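Local atomic coordinates of CADD-like protein of unknown function (Nostoc punctiforme, PDB entry 3B5O), a protein that is of unknown function but belongs to the CADD-like proteins, and its helical bundle is consistent with the heme-oxygenase-like superfamily and a probable oxidoreductase role. Residues A[58-62]-A[127-131]; A[144-148]-A[211-215]; A[132-136]-A[203-207]; A[153-157]-A[175-180]. All blocks are in the same frame, centred on the assembly; numbering follows the deposited sequence.

Interaction 1: residues A[58-62]-A[127-131]; sequences FTELA and VLSLF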
# COMPACT_ATOMS: atom_id res chain seq x y z
N PHE A 58 4.59 -9.88 -2.17
CA PHE A 58 4.69 -9.97 -0.72
C PHE A 58 3.51 -10.74 -0.14
O PHE A 58 3.66 -11.50 0.80
CB PHE A 58 4.83 -8.59 -0.08
CG PHE A 58 6.14 -7.92 -0.38
CD1 PHE A 58 7.33 -8.50 0.02
CD2 PHE A 58 6.18 -6.69 -0.99
CE1 PHE A 58 8.53 -7.88 -0.25
CE2 PHE A 58 7.38 -6.07 -1.25
CZ PHE A 58 8.54 -6.66 -0.88
N THR A 59 2.32 -10.53 -0.70
CA THR A 59 1.13 -11.26 -0.24
C THR A 59 1.31 -12.77 -0.47
O THR A 59 0.91 -13.59 0.36
CB THR A 59 -0.14 -10.73 -0.92
OG1 THR A 59 -0.27 -9.33 -0.65
CG2 THR A 59 -1.37 -11.44 -0.39
N GLU A 60 1.96 -13.15 -1.57
CA GLU A 60 2.33 -14.53 -1.82
C GLU A 60 3.25 -15.08 -0.76
O GLU A 60 3.09 -16.23 -0.32
CB GLU A 60 2.92 -14.69 -3.22
CG GLU A 60 3.45 -16.06 -3.55
CD GLU A 60 2.46 -17.18 -3.53
OE1 GLU A 60 1.25 -16.93 -3.58
OE2 GLU A 60 2.94 -18.34 -3.52
N LEU A 61 4.23 -14.31 -0.34
CA LEU A 61 5.10 -14.76 0.75
C LEU A 61 4.30 -14.98 2.03
O LEU A 61 4.53 -15.96 2.76
CB LEU A 61 6.23 -13.79 0.99
CG LEU A 61 7.24 -13.61 -0.14
CD1 LEU A 61 8.32 -12.60 0.26
CD2 LEU A 61 7.85 -14.95 -0.55
N ALA A 62 3.36 -14.09 2.32
CA ALA A 62 2.51 -14.26 3.50
C ALA A 62 1.63 -15.51 3.38
O ALA A 62 1.43 -16.22 4.37
CB ALA A 62 1.63 -13.01 3.70
N VAL A 127 10.65 -4.00 3.44
CA VAL A 127 9.47 -4.82 3.48
C VAL A 127 9.81 -6.32 3.40
O VAL A 127 9.24 -7.12 4.15
CB VAL A 127 8.45 -4.39 2.40
CG1 VAL A 127 7.26 -5.33 2.32
CG2 VAL A 127 7.96 -2.96 2.71
N LEU A 128 10.74 -6.70 2.54
CA LEU A 128 11.09 -8.12 2.44
C LEU A 128 11.59 -8.62 3.81
O LEU A 128 11.26 -9.74 4.22
CB LEU A 128 12.11 -8.38 1.35
CG LEU A 128 12.48 -9.88 1.27
CD1 LEU A 128 11.25 -10.74 0.91
CD2 LEU A 128 13.63 -10.12 0.36
N SER A 129 12.36 -7.80 4.52
CA SER A 129 12.88 -8.23 5.82
C SER A 129 11.77 -8.51 6.83
O SER A 129 11.97 -9.32 7.73
CB SER A 129 13.87 -7.20 6.38
OG SER A 129 13.24 -6.08 6.96
N LEU A 130 10.61 -7.88 6.65
CA LEU A 130 9.45 -8.12 7.49
C LEU A 130 8.70 -9.39 7.10
O LEU A 130 8.18 -10.11 7.96
CB LEU A 130 8.46 -6.96 7.40
CG LEU A 130 8.99 -5.56 7.56
CD1 LEU A 130 7.79 -4.58 7.54
CD2 LEU A 130 9.80 -5.41 8.82
N PHE A 131 8.65 -9.66 5.79
CA PHE A 131 7.91 -10.80 5.26
C PHE A 131 8.67 -12.12 5.35
O PHE A 131 8.14 -13.18 4.99
CB PHE A 131 7.45 -10.50 3.82
CG PHE A 131 6.18 -9.72 3.78
CD1 PHE A 131 6.19 -8.37 4.06
CD2 PHE A 131 4.96 -10.35 3.58
CE1 PHE A 131 5.02 -7.65 4.12
CE2 PHE A 131 3.78 -9.62 3.61
CZ PHE A 131 3.82 -8.26 3.87

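Interaction 2: residues A[144-148]-A[211-215]; sequences AIEAT and FRAMI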
# COMPACT_ATOMS: atom_id res chain seq x y z
N ALA A 144 -1.42 -4.71 7.90
CA ALA A 144 -1.11 -3.30 7.68
C ALA A 144 -1.37 -2.85 6.24
O ALA A 144 -1.79 -1.72 6.02
CB ALA A 144 0.30 -2.97 8.10
N ILE A 145 -1.12 -3.73 5.27
CA ILE A 145 -1.45 -3.42 3.88
C ILE A 145 -2.95 -3.21 3.76
O ILE A 145 -3.39 -2.25 3.12
CB ILE A 145 -1.04 -4.56 2.92
CG1 ILE A 145 0.46 -4.84 2.97
CG2 ILE A 145 -1.47 -4.24 1.48
CD1 ILE A 145 0.83 -6.18 2.22
N GLU A 146 -3.74 -4.09 4.37
CA GLU A 146 -5.20 -3.94 4.34
C GLU A 146 -5.66 -2.65 5.03
O GLU A 146 -6.52 -1.94 4.52
CB GLU A 146 -5.90 -5.17 4.95
CG GLU A 146 -7.40 -4.98 5.15
CD GLU A 146 -8.11 -6.21 5.67
OE1 GLU A 146 -7.62 -7.33 5.44
OE2 GLU A 146 -9.18 -6.04 6.30
N ALA A 147 -5.10 -2.37 6.20
CA ALA A 147 -5.51 -1.20 6.99
C ALA A 147 -5.17 0.12 6.30
O ALA A 147 -5.90 1.11 6.43
CB ALA A 147 -4.88 -1.25 8.37
N THR A 148 -4.07 0.15 5.58
CA THR A 148 -3.63 1.35 4.88
C THR A 148 -4.25 1.54 3.51
O THR A 148 -4.12 2.61 2.94
CB THR A 148 -2.09 1.39 4.71
OG1 THR A 148 -1.62 0.24 4.00
CG2 THR A 148 -1.41 1.52 6.08
N PHE A 211 2.76 -5.23 12.19
CA PHE A 211 1.92 -4.14 11.71
C PHE A 211 2.66 -2.81 11.84
O PHE A 211 2.70 -2.00 10.90
CB PHE A 211 0.62 -4.12 12.53
CG PHE A 211 -0.41 -3.16 12.05
CD1 PHE A 211 -0.39 -1.81 12.44
CD2 PHE A 211 -1.47 -3.59 11.27
CE1 PHE A 211 -1.37 -0.93 11.98
CE2 PHE A 211 -2.45 -2.71 10.86
CZ PHE A 211 -2.40 -1.39 11.23
N ARG A 212 3.20 -2.56 13.03
CA ARG A 212 3.93 -1.34 13.31
C ARG A 212 5.10 -1.17 12.33
O ARG A 212 5.34 -0.09 11.79
CB ARG A 212 4.48 -1.39 14.73
CG ARG A 212 5.38 -0.24 15.11
CD ARG A 212 4.61 1.04 15.24
NE ARG A 212 3.89 1.05 16.50
CZ ARG A 212 3.40 2.14 17.09
NH1 ARG A 212 3.50 3.34 16.51
NH2 ARG A 212 2.81 2.01 18.26
N ALA A 213 5.85 -2.25 12.12
CA ALA A 213 7.04 -2.18 11.28
C ALA A 213 6.64 -1.81 9.85
O ALA A 213 7.32 -1.03 9.18
CB ALA A 213 7.82 -3.48 11.28
N MSE A 214 5.54 -2.36 9.38
CA MSE A 214 5.09 -2.10 8.02
C MSE A 214 4.65 -0.66 7.84
O MSE A 214 5.03 0.00 6.88
CB MSE A 214 3.98 -3.07 7.64
CG MSE A 214 3.49 -2.94 6.23
SE MSE A 214 4.86 -3.35 4.93
CE MSE A 214 3.79 -3.72 3.42
N ILE A 215 3.80 -0.16 8.73
CA ILE A 215 3.32 1.22 8.60
C ILE A 215 4.47 2.21 8.78
O ILE A 215 4.51 3.24 8.12
CB ILE A 215 2.07 1.54 9.47
CG1 ILE A 215 2.38 1.49 10.97
CG2 ILE A 215 0.90 0.64 9.05
CD1 ILE A 215 1.19 1.93 11.84

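Interaction 3: residues A[132-136]-A[203-207]; sequences DRQVD and EFGEF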
# COMPACT_ATOMS: atom_id res chain seq x y z
N ASP A 132 9.86 -12.04 5.91
CA ASP A 132 10.71 -13.18 6.16
C ASP A 132 10.67 -13.66 7.60
O ASP A 132 11.35 -14.64 7.94
CB ASP A 132 12.16 -12.81 5.78
N ARG A 133 9.87 -13.02 8.45
CA ARG A 133 9.80 -13.36 9.88
C ARG A 133 8.78 -14.50 10.12
O ARG A 133 8.32 -15.12 9.17
CB ARG A 133 9.41 -12.09 10.66
CG ARG A 133 10.46 -10.99 10.58
CD ARG A 133 11.51 -11.12 11.67
NE ARG A 133 10.94 -11.11 13.02
CZ ARG A 133 10.93 -10.08 13.87
NH1 ARG A 133 11.50 -8.91 13.56
NH2 ARG A 133 10.36 -10.24 15.05
N GLN A 134 8.44 -14.77 11.38
CA GLN A 134 7.45 -15.82 11.70
C GLN A 134 6.02 -15.39 11.33
O GLN A 134 5.74 -14.22 11.15
CB GLN A 134 7.52 -16.26 13.19
CG GLN A 134 6.66 -15.43 14.19
CD GLN A 134 6.65 -15.96 15.66
OE1 GLN A 134 7.70 -16.18 16.27
NE2 GLN A 134 5.44 -16.11 16.23
N VAL A 135 5.13 -16.36 11.21
CA VAL A 135 3.81 -16.15 10.64
C VAL A 135 3.02 -15.02 11.29
O VAL A 135 2.38 -14.24 10.59
CB VAL A 135 2.99 -17.47 10.61
CG1 VAL A 135 2.76 -18.02 12.03
CG2 VAL A 135 1.68 -17.29 9.86
N ASP A 136 3.06 -14.93 12.62
CA ASP A 136 2.25 -13.91 13.29
C ASP A 136 2.69 -12.48 12.92
O ASP A 136 1.85 -11.63 12.64
CB ASP A 136 2.27 -14.13 14.81
CG ASP A 136 1.88 -15.54 15.19
OD1 ASP A 136 2.77 -16.42 15.15
OD2 ASP A 136 0.68 -15.77 15.49
N GLU A 203 0.91 -14.61 20.81
CA GLU A 203 1.53 -14.01 19.62
C GLU A 203 0.91 -12.68 19.16
O GLU A 203 1.28 -12.14 18.11
CB GLU A 203 1.50 -15.02 18.49
CG GLU A 203 2.18 -16.37 18.81
CD GLU A 203 3.57 -16.26 19.44
OE1 GLU A 203 4.36 -15.35 19.07
OE2 GLU A 203 3.89 -17.11 20.32
N PHE A 204 -0.02 -12.13 19.93
CA PHE A 204 -0.59 -10.81 19.59
C PHE A 204 0.49 -9.74 19.48
O PHE A 204 0.43 -8.86 18.63
CB PHE A 204 -1.64 -10.38 20.62
CG PHE A 204 -2.99 -11.04 20.48
CD1 PHE A 204 -3.20 -12.17 19.72
CD2 PHE A 204 -4.07 -10.54 21.19
CE1 PHE A 204 -4.46 -12.76 19.64
CE2 PHE A 204 -5.32 -11.14 21.11
CZ PHE A 204 -5.51 -12.24 20.34
N GLY A 205 1.49 -9.80 20.35
CA GLY A 205 2.57 -8.83 20.34
C GLY A 205 3.37 -8.86 19.05
O GLY A 205 3.81 -7.82 18.56
N GLU A 206 3.57 -10.06 18.52
CA GLU A 206 4.32 -10.22 17.26
C GLU A 206 3.50 -9.70 16.08
O GLU A 206 4.02 -9.03 15.19
CB GLU A 206 4.74 -11.68 17.03
CG GLU A 206 5.97 -12.06 17.85
CD GLU A 206 7.20 -11.30 17.39
OE1 GLU A 206 7.74 -11.65 16.32
OE2 GLU A 206 7.62 -10.33 18.06
N PHE A 207 2.20 -9.96 16.11
CA PHE A 207 1.29 -9.43 15.08
C PHE A 207 1.33 -7.89 15.11
O PHE A 207 1.47 -7.24 14.07
CB PHE A 207 -0.12 -9.96 15.33
CG PHE A 207 -1.13 -9.54 14.30
CD1 PHE A 207 -1.81 -8.34 14.43
CD2 PHE A 207 -1.41 -10.35 13.21
CE1 PHE A 207 -2.75 -7.95 13.51
CE2 PHE A 207 -2.36 -9.96 12.29
CZ PHE A 207 -3.05 -8.77 12.45
O HOH W 1 9.21 -13.46 13.96
O HOH W 2 9.30 -8.22 17.47

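Interaction 4: residues A[153-157]-A[175-180]; sequences LTLIV and FFSKHL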
# COMPACT_ATOMS: atom_id res chain seq x y z
N LEU A 153 -5.47 4.85 -0.93
CA LEU A 153 -6.17 5.09 -2.19
C LEU A 153 -6.79 6.49 -2.21
O LEU A 153 -6.90 7.10 -3.27
CB LEU A 153 -7.22 4.01 -2.45
CG LEU A 153 -7.77 4.02 -3.88
CD1 LEU A 153 -6.66 3.93 -4.90
CD2 LEU A 153 -8.73 2.89 -4.06
N THR A 154 -7.20 6.99 -1.05
CA THR A 154 -7.77 8.34 -0.92
C THR A 154 -6.72 9.40 -1.30
O THR A 154 -7.00 10.35 -2.01
CB THR A 154 -8.33 8.55 0.49
OG1 THR A 154 -9.32 7.54 0.75
CG2 THR A 154 -8.95 9.92 0.62
N LEU A 155 -5.48 9.20 -0.85
CA LEU A 155 -4.36 10.06 -1.24
C LEU A 155 -4.05 9.97 -2.73
O LEU A 155 -3.77 10.98 -3.37
CB LEU A 155 -3.10 9.71 -0.43
CG LEU A 155 -3.11 10.32 0.97
CD1 LEU A 155 -2.26 9.50 1.94
CD2 LEU A 155 -2.63 11.75 0.93
N ILE A 156 -4.06 8.76 -3.28
CA ILE A 156 -3.78 8.59 -4.68
C ILE A 156 -4.85 9.29 -5.53
O ILE A 156 -4.50 9.96 -6.50
CB ILE A 156 -3.66 7.11 -5.08
CG1 ILE A 156 -2.48 6.45 -4.36
CG2 ILE A 156 -3.52 6.97 -6.57
CD1 ILE A 156 -1.22 7.20 -4.37
N VAL A 157 -6.12 9.16 -5.15
CA VAL A 157 -7.19 9.88 -5.87
C VAL A 157 -6.88 11.40 -5.87
O VAL A 157 -7.00 12.08 -6.91
CB VAL A 157 -8.60 9.60 -5.27
CG1 VAL A 157 -9.66 10.53 -5.88
CG2 VAL A 157 -8.99 8.17 -5.52
N PHE A 175 -11.78 1.82 -11.02
CA PHE A 175 -10.75 1.33 -10.10
C PHE A 175 -10.83 2.04 -8.74
O PHE A 175 -10.82 1.39 -7.69
CB PHE A 175 -9.34 1.47 -10.71
CG PHE A 175 -8.21 1.24 -9.73
CD1 PHE A 175 -7.97 -0.02 -9.21
CD2 PHE A 175 -7.38 2.30 -9.34
CE1 PHE A 175 -6.93 -0.23 -8.30
CE2 PHE A 175 -6.33 2.10 -8.44
CZ PHE A 175 -6.10 0.83 -7.92
N PHE A 176 -10.94 3.37 -8.77
CA PHE A 176 -11.04 4.14 -7.53
C PHE A 176 -12.37 3.90 -6.80
O PHE A 176 -12.39 3.68 -5.59
CB PHE A 176 -10.86 5.63 -7.82
CG PHE A 176 -9.45 6.03 -8.17
CD1 PHE A 176 -8.36 5.44 -7.55
CD2 PHE A 176 -9.22 7.04 -9.08
CE1 PHE A 176 -7.06 5.84 -7.87
CE2 PHE A 176 -7.94 7.44 -9.40
CZ PHE A 176 -6.85 6.84 -8.80
N SER A 177 -13.47 3.94 -7.54
CA SER A 177 -14.80 3.78 -6.92
C SER A 177 -15.03 2.40 -6.31
O SER A 177 -15.68 2.29 -5.26
CB SER A 177 -15.90 4.10 -7.94
OG SER A 177 -15.91 5.49 -8.23
N LYS A 178 -14.49 1.35 -6.93
CA LYS A 178 -14.65 -0.01 -6.39
C LYS A 178 -13.98 -0.18 -5.03
O LYS A 178 -14.40 -1.03 -4.24
CB LYS A 178 -14.16 -1.09 -7.38
CG LYS A 178 -12.63 -1.25 -7.53
CD LYS A 178 -12.24 -2.60 -8.19
CE LYS A 178 -12.19 -3.75 -7.17
NZ LYS A 178 -11.86 -5.08 -7.79
N HIS A 179 -12.96 0.62 -4.76
CA HIS A 179 -12.25 0.56 -3.49
C HIS A 179 -12.76 1.58 -2.46
O HIS A 179 -12.64 1.34 -1.26
CB HIS A 179 -10.76 0.80 -3.71
CG HIS A 179 -10.04 -0.35 -4.34
ND1 HIS A 179 -9.91 -0.49 -5.71
CD2 HIS A 179 -9.38 -1.40 -3.79
CE1 HIS A 179 -9.22 -1.58 -5.98
NE2 HIS A 179 -8.89 -2.15 -4.83
N LEU A 180 -13.29 2.71 -2.92
CA LEU A 180 -13.56 3.85 -2.03
C LEU A 180 -15.04 4.20 -1.85
O LEU A 180 -15.39 4.89 -0.88
CB LEU A 180 -12.81 5.08 -2.53
CG LEU A 180 -11.28 5.00 -2.49
CD1 LEU A 180 -10.69 6.30 -3.02
CD2 LEU A 180 -10.78 4.71 -1.08

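Interaction 1: residues A[58-62]-A[127-131]
With CG anti to its own carbonyl carbon (chi1 -69°), F58 points its ring from helix 38-68 at helix 118-131, where V127, CG1 anti to the backbone N, comes down on it. V127 CG1 stands almost over the ring centre, 3.5 Å from the F58 centroid and 6° off the normal, a CH-pi contact. F58 CE1 reaches L128 CA, 3.7 Å away. In turn, F58 CB lies over the face of F131, 3.9 Å from that ring's centroid. The two rings themselves meet obliquely, centroids 5.3 Å apart, and the F58 carbonyl oxygen, which accepts from A62 N, lies 3.3 Å from F131 CD2. A62 CB approaches the edge of F131, 4.0 Å from CE2. L61 CD1 and L128 CD1 meet at 3.5 Å. Replacing F58 with an alanine would probably open a gap beneath V127 CG1 and leave F131 without the F58 ring beside it. The short helix segments run nearly parallel (14°), axes 10.3 Å apart, and F131 also rests on V138 and T142 of helix 135-163. Largely apolar packing thus joins the helices: each ring face takes a carbon from the other helix, and no polar bond joins the segments.

Interaction 2: residues A[144-148]-A[211-215]
Over one face of the F211 ring lies A144 CB, and at the ring's edge, near its plane, lies A147 CB. The methyl of A144 is displaced toward the rim: it is 4.0 Å from the F211 centroid and 23° off the normal, still a CH-pi contact. A147 CB, one helical turn along, is 3.8 Å from F211 CE2. The same A144 methyl serves two further groups of helix 204-230. M214, a selenomethionine, has CG anti to its backbone N (chi1 -177°), which places CG 3.7 Å from A144 CB. Its chain then bends at chi2 and carries CE across to I145, 3.5 Å from CG1. I215 turns its CG2 branch inward, 3.8 Å from A144 CB, and the same branch meets T148 CG2 at 3.9 Å. The small A144 side chain allows a close approach: the CA atoms of A144 and F211 are only 5.1 Å apart, although the short axes, crossing at -55°, are separated by 9.8 Å. Helix 2-18 adds to one flank through L11 against F211 and N12 against A147, while M214 is also touched by F51 and L55 of helix 38-68. The contact thus belongs to the interior of a helical bundle: one methyl over the F211 face, another at its edge and aliphatic carbons against the M214 chain are held by dispersion, with no polar bond established between the segments.

Interaction 3: residues A[132-136]-A[203-207]
D136 and F207 bring their CA atoms to 4.9 Å, and F207 CA directs a C-H at D136 O, 3.3 Å away. Among the side chains, the D136 carboxylate lies against E203 CB and CG, with OD2 3.2 Å from CB. The Q134 amide does the bridging. Its NE2 gives a bond of 2.9 Å to D136 OD1 at 150°, reaching that oxygen on the anti side, 35° out of the carboxylate plane. From the same nitrogen a weak bond of 3.1 Å runs to E203 OE1. D136 OD1 and E203 OE1 are only 4.4 Å apart, and this shared amide donor probably eases their repulsion. Q134 and E203 are the N-cap residues of helices 135-163 and 204-230, which thus start side by side at one end of the bundle, and the two helix N termini may favour the gathered carboxylates. An alanine at D136 removes the OD1 acceptor, and the Q134 amide would probably be freer to swing away from E203. One turn beyond E203, E206 sets its CB against D136 CB. R133, bent at chi2 and chi3, forms a salt bridge from NH2 to E206 OE1 at 3.2 Å, its hydrogen bond weak.

Interaction 4: residues A[153-157]-A[175-180]
F176 O is gripped by two backbone donors, H179 N at 3.2 Å and L180 N at 3.0 Å, and this final turn of helix 170-180 sets F176, H179 and L180 facing helix 135-163. H179 is fixed further by ND1, which donates to F175 O over 2.9 Å. That bond is nearly straight (174°) and lies in the imidazole plane, so the ring's rotation is defined; H95 meets the same ring edge-to-face. Across the interface the F176 ring receives V157 CG2 over one face, offset toward the rim, 3.5 Å from the centroid and 17° off the normal. This is a CH-pi contact, made possible because F176 CG stands anti to its carbonyl carbon and brings the ring beneath V157. The same V157 branch touches L180 CD1 at 3.6 Å. I156 CG2 comes obliquely to the far end of the ring, 3.9 Å from F176 CE1. L153 was modelled in two conformers; in the one given it enters as a knob among F175, F176, H179 and L180, with CD1 at the edge of F176, but its approach to H179 is too close to be sound. T154 OG1, whose bond goes to I150 O, lies 3.7 Å from L180 CD2. The segments run roughly antiparallel, crossing at -148°, with axes 10.7 Å apart. The polar bonds of F175, F176 and T154 lie within their own helices, whereas the joining of the two rests on V157 CG2 over the F176 face and on apolar contacts with L180, with L153 as a single knob.

Overall arrangement
Following the chain, interaction 1 closes first: residues 127-131 return to 58-62, joining helix 118-131 to helix 38-68. Interaction 3 opens at the very next residue, ahead of interaction 2, and both start on or just before helix 135-163. Interaction 4 then opens and closes inside their loops, folding helix 170-180 back on helix 135-163. Helix 204-230 completes interaction 3 and then interaction 2, so these two cross, both pairing it with helix 135-163. Interactions 1 and 2 also touch directly, V127 CG2 lying 3.8 Å from M214 SE. Interactions 3 and 4, with centres about 29 Å apart, mark opposite sides of the chain's centre, spanned by helix 135-163.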